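Side-chain contacts in DyP (Bjerkandera adusta, PDB 3VXJ), which binds heme b and probably uses hydrogen peroxide to oxidise dyes and phenolic compounds: residues L101-S106 and A219-Q224; S155-D160 and G335-D340; D171-P176 and F261-S266. All blocks are in the same frame, centred on the assembly; numbering follows the deposited sequence.

Interaction 1: residues L101-S106 and A219-Q224; sequences LGDDLS and AFRHFQ. With HEM (protoporphyrin IX containing Fe), chain B.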
loop_
_atom_site.group_PDB
_atom_site.type_symbol
_atom_site.label_atom_id
_atom_site.label_comp_id
_atom_site.label_asym_id
_atom_site.label_seq_id
_atom_site.Cartn_x
_atom_site.Cartn_y
_atom_site.Cartn_z
ATOM N N LEU A 101 11.535 1.115 -11.020
ATOM C CA LEU A 101 10.778 1.840 -10.000
ATOM C C LEU A 101 11.547 3.030 -9.440
ATOM O O LEU A 101 10.955 3.885 -8.777
ATOM C CB LEU A 101 10.360 0.907 -8.856
ATOM C CG LEU A 101 9.553 -0.348 -9.223
ATOM C CD1 LEU A 101 9.447 -1.301 -8.032
ATOM C CD2 LEU A 101 8.161 0.040 -9.741
ATOM N N GLY A 102 12.855 3.084 -9.707
ATOM C CA GLY A 102 13.706 4.165 -9.203
ATOM C C GLY A 102 14.507 3.798 -7.966
ATOM O O GLY A 102 15.184 4.648 -7.383
ATOM N N ASP A 103 14.427 2.530 -7.565
ATOM C CA ASP A 103 15.094 2.059 -6.350
ATOM C C ASP A 103 16.609 2.150 -6.439
ATOM O O ASP A 103 17.212 1.886 -7.492
ATOM C CB ASP A 103 14.778 0.583 -6.088
ATOM C CG ASP A 103 13.351 0.326 -5.648
ATOM O OD1 ASP A 103 12.455 1.186 -5.815
ATOM O OD2 ASP A 103 13.124 -0.793 -5.150
ATOM N N ASP A 104 17.208 2.509 -5.304
ATOM C CA ASP A 104 18.624 2.331 -5.061
ATOM C C ASP A 104 18.798 0.870 -4.671
ATOM O O ASP A 104 18.448 0.468 -3.562
ATOM C CB ASP A 104 19.056 3.252 -3.918
ATOM C CG ASP A 104 20.527 3.106 -3.551
ATOM O OD1 ASP A 104 21.225 2.257 -4.147
ATOM O OD2 ASP A 104 20.976 3.856 -2.651
ATOM N N LEU A 105 19.320 0.072 -5.596
ATOM C CA LEU A 105 19.430 -1.371 -5.389
ATOM C C LEU A 105 20.372 -1.745 -4.245
ATOM O O LEU A 105 20.240 -2.817 -3.666
ATOM C CB LEU A 105 19.893 -2.056 -6.673
ATOM C CG LEU A 105 18.957 -1.981 -7.885
ATOM C CD1 LEU A 105 19.660 -2.538 -9.111
ATOM C CD2 LEU A 105 17.658 -2.722 -7.622
ATOM N N SER A 106 21.301 -0.850 -3.913
ATOM C CA SER A 106 22.244 -1.111 -2.829
ATOM C C SER A 106 21.572 -1.166 -1.454
ATOM O O SER A 106 22.174 -1.631 -0.480
ATOM C CB SER A 106 23.394 -0.096 -2.836
ATOM O OG SER A 106 22.981 1.179 -2.384
ATOM N N ALA A 219 1.542 -6.151 -4.893
ATOM C CA ALA A 219 2.853 -5.523 -4.851
ATOM C C ALA A 219 3.158 -5.317 -3.368
ATOM O O ALA A 219 2.484 -4.548 -2.677
ATOM C CB ALA A 219 2.841 -4.197 -5.593
ATOM N N PHE A 220 4.148 -6.055 -2.884
ATOM C CA PHE A 220 4.655 -5.895 -1.537
ATOM C C PHE A 220 5.922 -5.038 -1.579
ATOM O O PHE A 220 6.799 -5.253 -2.420
ATOM C CB PHE A 220 4.979 -7.256 -0.901
ATOM C CG PHE A 220 5.539 -7.128 0.481
ATOM C CD1 PHE A 220 4.687 -6.923 1.552
ATOM C CD2 PHE A 220 6.910 -7.168 0.715
ATOM C CE1 PHE A 220 5.185 -6.759 2.835
ATOM C CE2 PHE A 220 7.410 -6.999 1.994
ATOM C CZ PHE A 220 6.549 -6.801 3.052
ATOM N N ARG A 221 6.006 -4.067 -0.674
ATOM C CA ARG A 221 7.214 -3.250 -0.523
ATOM C C ARG A 221 7.571 -3.104 0.944
ATOM O O ARG A 221 6.723 -2.734 1.759
ATOM C CB ARG A 221 7.020 -1.857 -1.116
ATOM C CG ARG A 221 6.587 -1.837 -2.582
ATOM C CD ARG A 221 7.759 -1.980 -3.537
ATOM N NE ARG A 221 8.396 -0.691 -3.795
ATOM C CZ ARG A 221 9.651 -0.525 -4.222
ATOM N NH1 ARG A 221 10.465 -1.560 -4.398
ATOM N NH2 ARG A 221 10.106 0.704 -4.444
ATOM N N HIS A 222 8.820 -3.410 1.286
ATOM C CA HIS A 222 9.295 -3.158 2.631
ATOM C C HIS A 222 9.974 -1.794 2.640
ATOM O O HIS A 222 11.057 -1.639 2.067
ATOM C CB HIS A 222 10.272 -4.259 3.051
ATOM C CG HIS A 222 10.997 -3.976 4.325
ATOM N ND1 HIS A 222 12.142 -4.651 4.695
ATOM C CD2 HIS A 222 10.748 -3.086 5.317
ATOM C CE1 HIS A 222 12.569 -4.181 5.852
ATOM N NE2 HIS A 222 11.751 -3.221 6.245
ATOM N N PHE A 223 9.327 -0.796 3.242
ATOM C CA PHE A 223 9.896 0.557 3.292
ATOM C C PHE A 223 10.408 0.845 4.688
ATOM O O PHE A 223 9.686 0.641 5.664
ATOM C CB PHE A 223 8.842 1.627 2.998
ATOM C CG PHE A 223 8.296 1.603 1.605
ATOM C CD1 PHE A 223 9.140 1.734 0.502
ATOM C CD2 PHE A 223 6.923 1.517 1.406
ATOM C CE1 PHE A 223 8.612 1.741 -0.790
ATOM C CE2 PHE A 223 6.381 1.527 0.124
ATOM C CZ PHE A 223 7.229 1.648 -0.983
ATOM N N GLN A 224 11.640 1.331 4.788
ATOM C CA GLN A 224 12.122 1.913 6.032
ATOM C C GLN A 224 11.875 3.416 5.976
ATOM O O GLN A 224 12.183 4.051 4.969
ATOM C CB GLN A 224 13.608 1.608 6.215
ATOM C CG GLN A 224 14.179 2.121 7.518
ATOM C CD GLN A 224 15.529 1.536 7.852
ATOM O OE1 GLN A 224 15.991 0.581 7.219
ATOM N NE2 GLN A 224 16.167 2.097 8.868
HETATM C CHA HEM B . -2.699 7.351 0.250
HETATM C CHB HEM B . 1.152 7.166 3.165
HETATM C CHC HEM B . 3.604 4.648 -0.158
HETATM C CHD HEM B . -0.246 4.789 -3.080
HETATM C C1A HEM B . -1.861 7.550 1.312
HETATM C C2A HEM B . -2.171 8.323 2.493
HETATM C C3A HEM B . -1.093 8.277 3.295
HETATM C C4A HEM B . -0.094 7.452 2.657
HETATM C CMA HEM B . -0.923 8.941 4.675
HETATM C CAA HEM B . -3.485 9.106 2.711
HETATM C CBA HEM B . -4.618 8.312 3.365
HETATM C CGA HEM B . -5.257 7.288 2.455
HETATM O O1A HEM B . -5.972 7.652 1.498
HETATM O O2A HEM B . -5.066 6.069 2.721
HETATM C C1B HEM B . 2.152 6.455 2.531
HETATM C C2B HEM B . 3.462 6.169 3.075
HETATM C C3B HEM B . 4.143 5.464 2.152
HETATM C C4B HEM B . 3.268 5.282 1.013
HETATM C CMB HEM B . 3.941 6.637 4.466
HETATM C CAB HEM B . 5.574 4.894 2.239
HETATM C CBB HEM B . 6.165 4.633 3.407
HETATM C C1C HEM B . 2.788 4.511 -1.253
HETATM C C2C HEM B . 3.160 3.897 -2.514
HETATM C C3C HEM B . 2.096 3.949 -3.331
HETATM C C4C HEM B . 1.025 4.591 -2.601
HETATM C CMC HEM B . 4.545 3.290 -2.805
HETATM C CAC HEM B . 1.954 3.425 -4.785
HETATM C CBC HEM B . 2.962 3.503 -5.664
HETATM C C1D HEM B . -1.264 5.428 -2.420
HETATM C C2D HEM B . -2.612 5.514 -2.926
HETATM C C3D HEM B . -3.363 6.314 -1.908
HETATM C C4D HEM B . -2.408 6.630 -0.876
HETATM C CMD HEM B . -3.207 4.952 -4.228
HETATM C CAD HEM B . -4.846 6.698 -2.021
HETATM C CBD HEM B . -4.932 7.923 -2.926
HETATM C CGD HEM B . -6.357 8.355 -3.140
HETATM O O1D HEM B . -6.640 9.565 -2.928
HETATM O O2D HEM B . -7.203 7.515 -3.520
HETATM N NA HEM B . -0.586 7.058 1.438
HETATM N NB HEM B . 2.071 5.928 1.248
HETATM N NC HEM B . 1.491 4.955 -1.361
HETATM N ND HEM B . -1.179 6.071 -1.188
HETATM FE FE HEM B . 0.481 6.061 0.008
HETATM O O HOH W 1 -0.255 4.416 0.859
#

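Interaction 2: residues S155-D160 and G335-D340; sequences SARPGD and GPETSD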
loop_
_atom_site.group_PDB
_atom_site.type_symbol
_atom_site.label_atom_id
_atom_site.label_comp_id
_atom_site.label_asym_id
_atom_site.label_seq_id
_atom_site.Cartn_x
_atom_site.Cartn_y
_atom_site.Cartn_z
ATOM N N SER A 155 2.746 -3.548 13.257
ATOM C CA SER A 155 1.774 -3.228 14.283
ATOM C C SER A 155 1.247 -1.822 14.068
ATOM O O SER A 155 2.015 -0.901 13.733
ATOM C CB SER A 155 2.402 -3.339 15.673
ATOM O OG SER A 155 3.620 -2.618 15.747
ATOM N N ALA A 156 -0.060 -1.667 14.246
ATOM C CA ALA A 156 -0.672 -0.352 14.344
ATOM C C ALA A 156 -0.015 0.440 15.465
ATOM O O ALA A 156 0.448 -0.114 16.469
ATOM C CB ALA A 156 -2.170 -0.459 14.568
ATOM N N ARG A 157 0.042 1.746 15.272
ATOM C CA ARG A 157 0.677 2.626 16.233
ATOM C C ARG A 157 -0.267 2.828 17.433
ATOM O O ARG A 157 -1.473 2.626 17.311
ATOM C CB ARG A 157 1.104 3.926 15.534
ATOM C CG ARG A 157 2.239 3.684 14.529
ATOM C CD ARG A 157 2.773 4.966 13.893
ATOM N NE ARG A 157 3.231 5.885 14.933
ATOM C CZ ARG A 157 2.922 7.173 15.008
ATOM N NH1 ARG A 157 2.186 7.746 14.063
ATOM N NH2 ARG A 157 3.370 7.890 16.029
ATOM N N PRO A 158 0.282 3.185 18.608
ATOM C CA PRO A 158 -0.554 3.195 19.815
ATOM C C PRO A 158 -1.384 4.461 20.026
ATOM O O PRO A 158 -1.119 5.507 19.430
ATOM C CB PRO A 158 0.469 3.051 20.947
ATOM C CG PRO A 158 1.718 3.628 20.401
ATOM C CD PRO A 158 1.715 3.324 18.930
ATOM N N GLY A 159 -2.387 4.353 20.893
ATOM C CA GLY A 159 -3.185 5.510 21.298
ATOM C C GLY A 159 -3.898 6.182 20.139
ATOM O O GLY A 159 -4.457 5.504 19.272
ATOM N N ASP A 160 -3.861 7.516 20.113
ATOM C CA ASP A 160 -4.520 8.285 19.047
ATOM C C ASP A 160 -3.816 8.182 17.689
ATOM O O ASP A 160 -4.295 8.720 16.686
ATOM C CB ASP A 160 -4.728 9.754 19.456
ATOM C CG ASP A 160 -3.420 10.489 19.764
ATOM O OD1 ASP A 160 -2.384 10.215 19.122
ATOM O OD2 ASP A 160 -3.437 11.375 20.648
ATOM N N GLY A 335 7.726 -1.296 13.596
ATOM C CA GLY A 335 8.810 -0.725 14.369
ATOM C C GLY A 335 8.327 0.123 15.518
ATOM O O GLY A 335 7.140 0.422 15.620
ATOM N N PRO A 336 9.256 0.521 16.396
ATOM C CA PRO A 336 8.925 1.268 17.600
ATOM C C PRO A 336 8.564 2.715 17.305
ATOM O O PRO A 336 8.898 3.247 16.241
ATOM C CB PRO A 336 10.227 1.214 18.406
ATOM C CG PRO A 336 11.291 1.128 17.360
ATOM C CD PRO A 336 10.703 0.267 16.284
ATOM N N GLU A 337 7.897 3.347 18.258
ATOM C CA GLU A 337 7.660 4.779 18.213
ATOM C C GLU A 337 8.978 5.538 18.183
ATOM O O GLU A 337 10.015 5.038 18.638
ATOM C CB GLU A 337 6.793 5.206 19.403
ATOM C CG GLU A 337 5.376 4.647 19.311
ATOM C CD GLU A 337 4.633 5.193 18.113
ATOM O OE1 GLU A 337 4.171 6.348 18.198
ATOM O OE2 GLU A 337 4.518 4.477 17.093
ATOM N N THR A 338 8.932 6.736 17.616
ATOM C CA THR A 338 10.101 7.584 17.528
ATOM C C THR A 338 10.230 8.343 18.845
ATOM O O THR A 338 9.328 9.092 19.237
ATOM C CB THR A 338 10.013 8.544 16.312
ATOM O OG1 THR A 338 9.759 7.792 15.117
ATOM C CG2 THR A 338 11.312 9.311 16.139
ATOM N N SER A 339 11.348 8.122 19.530
ATOM C CA SER A 339 11.593 8.718 20.840
ATOM C C SER A 339 11.810 10.227 20.762
ATOM O O SER A 339 12.113 10.770 19.698
ATOM C CB SER A 339 12.796 8.054 21.525
ATOM O OG SER A 339 14.018 8.430 20.909
ATOM N N ASP A 340 11.666 10.889 21.909
ATOM C CA ASP A 340 11.896 12.329 22.023
ATOM C C ASP A 340 13.340 12.697 21.690
ATOM O O ASP A 340 13.590 13.712 21.035
ATOM C CB ASP A 340 11.522 12.823 23.425
ATOM C CG ASP A 340 10.071 12.531 23.784
ATOM O OD1 ASP A 340 9.177 12.777 22.943
ATOM O OD2 ASP A 340 9.828 12.063 24.918
HETATM O O HOH W 2 4.664 0.102 14.043
HETATM O O HOH W 3 6.337 -3.733 14.391
#

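Interaction 3: residues D171-P176 and F261-S266; sequences DGISQP and FGRWKS. With HEM (protoporphyrin IX containing Fe), chain B; DMS (dimethyl sulfoxide), chain F.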
loop_
_atom_site.group_PDB
_atom_site.type_symbol
_atom_site.label_atom_id
_atom_site.label_comp_id
_atom_site.label_asym_id
_atom_site.label_seq_id
_atom_site.Cartn_x
_atom_site.Cartn_y
_atom_site.Cartn_z
ATOM N N ASP A 171 -3.673 6.652 7.637
ATOM C CA ASP A 171 -3.493 5.888 6.401
ATOM C C ASP A 171 -4.630 4.867 6.260
ATOM O O ASP A 171 -5.055 4.261 7.244
ATOM C CB ASP A 171 -2.130 5.177 6.433
ATOM C CG ASP A 171 -1.728 4.592 5.084
ATOM O OD1 ASP A 171 -2.351 4.920 4.051
ATOM O OD2 ASP A 171 -0.766 3.786 5.066
ATOM N N GLY A 172 -5.113 4.677 5.034
ATOM C CA GLY A 172 -6.199 3.740 4.755
ATOM C C GLY A 172 -7.577 4.381 4.675
ATOM O O GLY A 172 -8.593 3.746 5.011
ATOM N N ILE A 173 -7.614 5.631 4.221
ATOM C CA ILE A 173 -8.861 6.379 4.058
ATOM C C ILE A 173 -9.494 6.091 2.702
ATOM O O ILE A 173 -10.678 5.735 2.622
ATOM C CB ILE A 173 -8.605 7.896 4.174
ATOM C CG1 ILE A 173 -8.138 8.236 5.593
ATOM C CG2 ILE A 173 -9.855 8.697 3.774
ATOM C CD1 ILE A 173 -7.582 9.635 5.735
ATOM N N SER A 174 -8.708 6.264 1.639
ATOM C CA SER A 174 -9.232 6.204 0.276
ATOM C C SER A 174 -8.954 4.873 -0.423
ATOM O O SER A 174 -7.801 4.536 -0.692
ATOM C CB SER A 174 -8.687 7.363 -0.561
ATOM O OG SER A 174 -9.309 7.355 -1.824
ATOM N N GLN A 175 -10.020 4.151 -0.749
ATOM C CA GLN A 175 -9.939 2.870 -1.437
ATOM C C GLN A 175 -11.018 2.836 -2.509
ATOM O O GLN A 175 -12.085 3.430 -2.341
ATOM C CB GLN A 175 -10.200 1.711 -0.465
ATOM C CG GLN A 175 -9.369 1.689 0.816
ATOM C CD GLN A 175 -7.958 1.116 0.654
ATOM O OE1 GLN A 175 -7.493 0.815 -0.450
ATOM N NE2 GLN A 175 -7.259 0.987 1.771
ATOM N N PRO A 176 -10.768 2.122 -3.613
ATOM C CA PRO A 176 -11.838 1.947 -4.594
ATOM C C PRO A 176 -12.911 1.015 -4.052
ATOM O O PRO A 176 -12.649 0.210 -3.160
ATOM C CB PRO A 176 -11.117 1.308 -5.790
ATOM C CG PRO A 176 -9.955 0.592 -5.169
ATOM C CD PRO A 176 -9.528 1.417 -3.997
ATOM N N PHE A 261 1.757 15.532 1.635
ATOM C CA PHE A 261 0.869 14.372 1.521
ATOM C C PHE A 261 -0.408 14.630 0.744
ATOM O O PHE A 261 -0.926 13.724 0.068
ATOM C CB PHE A 261 0.517 13.796 2.893
ATOM C CG PHE A 261 1.489 12.752 3.358
ATOM C CD1 PHE A 261 1.391 11.443 2.883
ATOM C CD2 PHE A 261 2.516 13.074 4.235
ATOM C CE1 PHE A 261 2.301 10.474 3.282
ATOM C CE2 PHE A 261 3.429 12.101 4.646
ATOM C CZ PHE A 261 3.316 10.803 4.173
ATOM N N GLY A 262 -0.923 15.855 0.854
ATOM C CA GLY A 262 -2.266 16.188 0.379
ATOM C C GLY A 262 -3.360 15.972 1.420
ATOM O O GLY A 262 -4.545 16.199 1.131
ATOM N N ARG A 263 -2.977 15.537 2.621
ATOM C CA ARG A 263 -3.870 15.421 3.773
ATOM C C ARG A 263 -3.121 15.859 5.008
ATOM O O ARG A 263 -1.913 15.665 5.111
ATOM C CB ARG A 263 -4.333 13.977 3.985
ATOM C CG ARG A 263 -5.249 13.408 2.921
ATOM C CD ARG A 263 -5.748 12.045 3.348
ATOM N NE ARG A 263 -6.602 11.460 2.317
ATOM C CZ ARG A 263 -7.919 11.627 2.210
ATOM N NH1 ARG A 263 -8.611 12.292 3.131
ATOM N NH2 ARG A 263 -8.554 11.061 1.188
ATOM N N TRP A 264 -3.854 16.442 5.948
ATOM C CA TRP A 264 -3.360 16.631 7.301
ATOM C C TRP A 264 -3.191 15.271 7.997
ATOM O O TRP A 264 -3.750 14.251 7.562
ATOM C CB TRP A 264 -4.340 17.494 8.104
ATOM C CG TRP A 264 -4.509 18.869 7.549
ATOM C CD1 TRP A 264 -5.457 19.278 6.655
ATOM C CD2 TRP A 264 -3.719 20.024 7.863
ATOM N NE1 TRP A 264 -5.296 20.620 6.379
ATOM C CE2 TRP A 264 -4.242 21.101 7.110
ATOM C CE3 TRP A 264 -2.620 20.257 8.709
ATOM C CZ2 TRP A 264 -3.691 22.387 7.164
ATOM C CZ3 TRP A 264 -2.080 21.541 8.769
ATOM C CH2 TRP A 264 -2.627 22.590 8.007
ATOM N N LYS A 265 -2.450 15.262 9.097
ATOM C CA LYS A 265 -2.244 14.030 9.854
ATOM C C LYS A 265 -3.560 13.399 10.313
ATOM O O LYS A 265 -3.662 12.178 10.423
ATOM C CB LYS A 265 -1.319 14.287 11.042
ATOM C CG LYS A 265 0.136 14.448 10.624
ATOM C CD LYS A 265 1.011 14.860 11.782
ATOM C CE LYS A 265 2.461 14.929 11.352
ATOM N NZ LYS A 265 3.278 15.460 12.479
ATOM N N SER A 266 -4.570 14.233 10.556
ATOM C CA SER A 266 -5.889 13.781 10.988
ATOM C C SER A 266 -6.628 13.022 9.891
ATOM O O SER A 266 -7.633 12.373 10.168
ATOM C CB SER A 266 -6.743 14.985 11.352
ATOM O OG SER A 266 -7.064 15.688 10.158
HETATM C CHA HEM B . -2.699 7.351 0.250
HETATM C CHB HEM B . 1.152 7.166 3.165
HETATM C CHC HEM B . 3.604 4.648 -0.158
HETATM C CHD HEM B . -0.246 4.789 -3.080
HETATM C C1A HEM B . -1.861 7.550 1.312
HETATM C C2A HEM B . -2.171 8.323 2.493
HETATM C C3A HEM B . -1.093 8.277 3.295
HETATM C C4A HEM B . -0.094 7.452 2.657
HETATM C CMA HEM B . -0.923 8.941 4.675
HETATM C CAA HEM B . -3.485 9.106 2.711
HETATM C CBA HEM B . -4.618 8.312 3.365
HETATM C CGA HEM B . -5.257 7.288 2.455
HETATM O O1A HEM B . -5.972 7.652 1.498
HETATM O O2A HEM B . -5.066 6.069 2.721
HETATM C C1B HEM B . 2.152 6.455 2.531
HETATM C C2B HEM B . 3.462 6.169 3.075
HETATM C C3B HEM B . 4.143 5.464 2.152
HETATM C C4B HEM B . 3.268 5.282 1.013
HETATM C CMB HEM B . 3.941 6.637 4.466
HETATM C CAB HEM B . 5.574 4.894 2.239
HETATM C CBB HEM B . 6.165 4.633 3.407
HETATM C C1C HEM B . 2.788 4.511 -1.253
HETATM C C2C HEM B . 3.160 3.897 -2.514
HETATM C C3C HEM B . 2.096 3.949 -3.331
HETATM C C4C HEM B . 1.025 4.591 -2.601
HETATM C CMC HEM B . 4.545 3.290 -2.805
HETATM C CAC HEM B . 1.954 3.425 -4.785
HETATM C CBC HEM B . 2.962 3.503 -5.664
HETATM C C1D HEM B . -1.264 5.428 -2.420
HETATM C C2D HEM B . -2.612 5.514 -2.926
HETATM C C3D HEM B . -3.363 6.314 -1.908
HETATM C C4D HEM B . -2.408 6.630 -0.876
HETATM C CMD HEM B . -3.207 4.952 -4.228
HETATM C CAD HEM B . -4.846 6.698 -2.021
HETATM C CBD HEM B . -4.932 7.923 -2.926
HETATM C CGD HEM B . -6.357 8.355 -3.140
HETATM O O1D HEM B . -6.640 9.565 -2.928
HETATM O O2D HEM B . -7.203 7.515 -3.520
HETATM N NA HEM B . -0.586 7.058 1.438
HETATM N NB HEM B . 2.071 5.928 1.248
HETATM N NC HEM B . 1.491 4.955 -1.361
HETATM N ND HEM B . -1.179 6.071 -1.188
HETATM FE FE HEM B . 0.481 6.061 0.008
HETATM S S DMS F . 6.445 17.011 10.825
HETATM O O DMS F . 5.818 15.587 11.673
HETATM C C1 DMS F . 5.235 17.467 9.563
HETATM C C2 DMS F . 6.210 18.474 11.869
HETATM O O HOH W 1 -0.255 4.416 0.859
#

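Interaction 1: residues L101-S106 and A219-Q224
A buried salt bridge between Asp103 and Arg221 dominates this meeting of the turn after helix 98-101 with strand 216-225. The arginine grips end-on: NH2 gives a hydrogen bond to Asp103 OD1 (2.8 Å) and NH1 one to Asp103 OD2 (2.9 Å). Both are fairly straight, and each oxygen offers its syn lone pair. Carboxylate and guanidinium lie 19° from coplanar, so the two groups meet edge to edge, nearly in one plane. Arg221 reaches it by bending at chi2 (-83°) and again at chi3 (-84°), which turns its terminal nitrogens to Asp103.

Each of these polar ends has further partners. Asp103 OD2 accepts from Trp108 NE1 and OD1 from Gln396 NE2, while Arg221 NH1 also donates to Gln94 OE1.

The nonpolar contacts lie across the flat groups. Leu101 CD1 sits over one face of the guanidinium, offset toward its rim and 3.8 Å from Arg221 NH1; a leucine suits this face because the N-H groups point outward in the plane. On the strand, Arg221 CB rests over one face of the Phe223 ring. That ring in turn approaches the heme obliquely, Phe223 CZ lying 3.6 Å from the methyl HEM CMC and Phe223 CD2 3.7 Å from the vinyl atom HEM CAB.

Turns shape the chain on both sides of Asp103. Gly102 ends the helix in a Schellman motif, with a positive phi that calls for glycine, and beyond Asp103 an Asx turn forms as Asp104 OD1 accepts from Ser106 N and Ser106 OG.

Two opposite charges are thus buried together with several hydrogen bonds to each, which probably offsets the cost of removing them from water and ties the loop to the strand that carries the heme-lining Phe223.

Interaction 2: residues S155-D160 and G335-D340
Arg157 and Glu337 meet side-on, the arginine offering NE and NH2 rather than its two terminal nitrogens. NE donates to Glu337 OE2 (2.9 Å) and NH2 to Glu337 OE1 (2.8 Å), each oxygen using its syn lone pair, so the carboxylate is held by both oxygens at the edge of the guanidinium. The two planes are only 12° apart, although OE1 is tilted slightly from the guanidinium plane. Arg157 bends at chi3 (57°) to bring this edge round, and Glu337 folds at chi2 (-64°), its carboxylate turning toward the arginine. Long side chains suit backbones whose nearest CA atoms, of Arg157 and Glu337, are 7.6 Å apart.

Pro158 and Glu337 approach each other head on, Pro158 CD lying 3.5 Å from Glu337 OE2. The rigid ring thus packs against the acid beside the salt bridge. Arg157 NH1 makes weak hydrogen bonds to Gln161 OE1 and Glu165 O.

Earlier in both segments, two waters bridge Ser155 and Gly335. One donates to the carbonyl oxygens Ser155 O and Gly335 O; the other accepts from Gly335 N (2.9 Å) and bonds Ser155 OG.

This is a surface salt bridge between the loops that follow the outermost strands 146-155 and 328-334, as fits a dye-decolorizing peroxidase fold built from two four-stranded antiparallel sheets of the same 2-3-1-4 order.

Interaction 3: residues D171-P176 and F261-S266
Ile173 and Ser174 meet Arg263 where two irregular segments converge on the heme propionates. Gly172, with a positive phi of 97° that other residues would resist, helps turn the chain so that consecutive N-H groups face one carboxylate: Gly172 N (2.7 Å) and Ile173 N (3.0 Å) both donate to HEM O2A, and Ser174 N donates to HEM O1A (3.1 Å). Gly262 likewise uses positive phi to end helix 249-261 just before Arg263.

Ser174 also serves the second propionate. Its OG stands opposite its own backbone nitrogen (chi1 -174°) and donates to HEM O2D (2.7 Å), a reach suited to a small hydroxyl.

Ile173 lays CG2 over one face of the Arg263 guanidinium, offset toward the rim and 3.7 Å from Arg263 NH2, while its CD1 runs back to within 3.9 Å of Arg263 CD. The arginine chain, extended from CG to NE, passes alongside the propionate arm, with Arg263 CD 3.8 Å from HEM CAA, and Arg263 NH1 bonds the carbonyls of Gly267 and Asn288. Cutting Arg263 back to an alanine would probably leave those two carbonyls without this donor, strip Ile173 of its flat partner and open a gap beside the propionate arm. Phe261 turns its edge to the porphyrin, CE1 lying 3.5 Å from HEM CHB.

The contact sits between the loop leading into strand 177-178 and the chain leaving helix 249-261; Phe261 at that helix's end forms a backbone hydrogen bond with Val309 of helix 308-312, the helix that carries the axial ligand His308.

Along the chain the segments run 101-106, 155-160, 171-176, 219-224, 261-266 and 335-340, so interaction 1 crosses both others, whereas both segments of interaction 3 fall between those of interaction 2. The centres of interactions 1 and 2 are about 23 Å apart, of 1 and 3 about 22 Å, and of 2 and 3 about 18 Å; none touches another. Strand 216-225 of interaction 1 shares a sheet with strand 328-334, which leads into interaction 2, while strand 146-155 belongs to the other sheet. Interactions 1 and 3 converge on one heme, at its methyl and vinyl groups and its propionates; interaction 2 joins loops following strands of the two sheets at the surface.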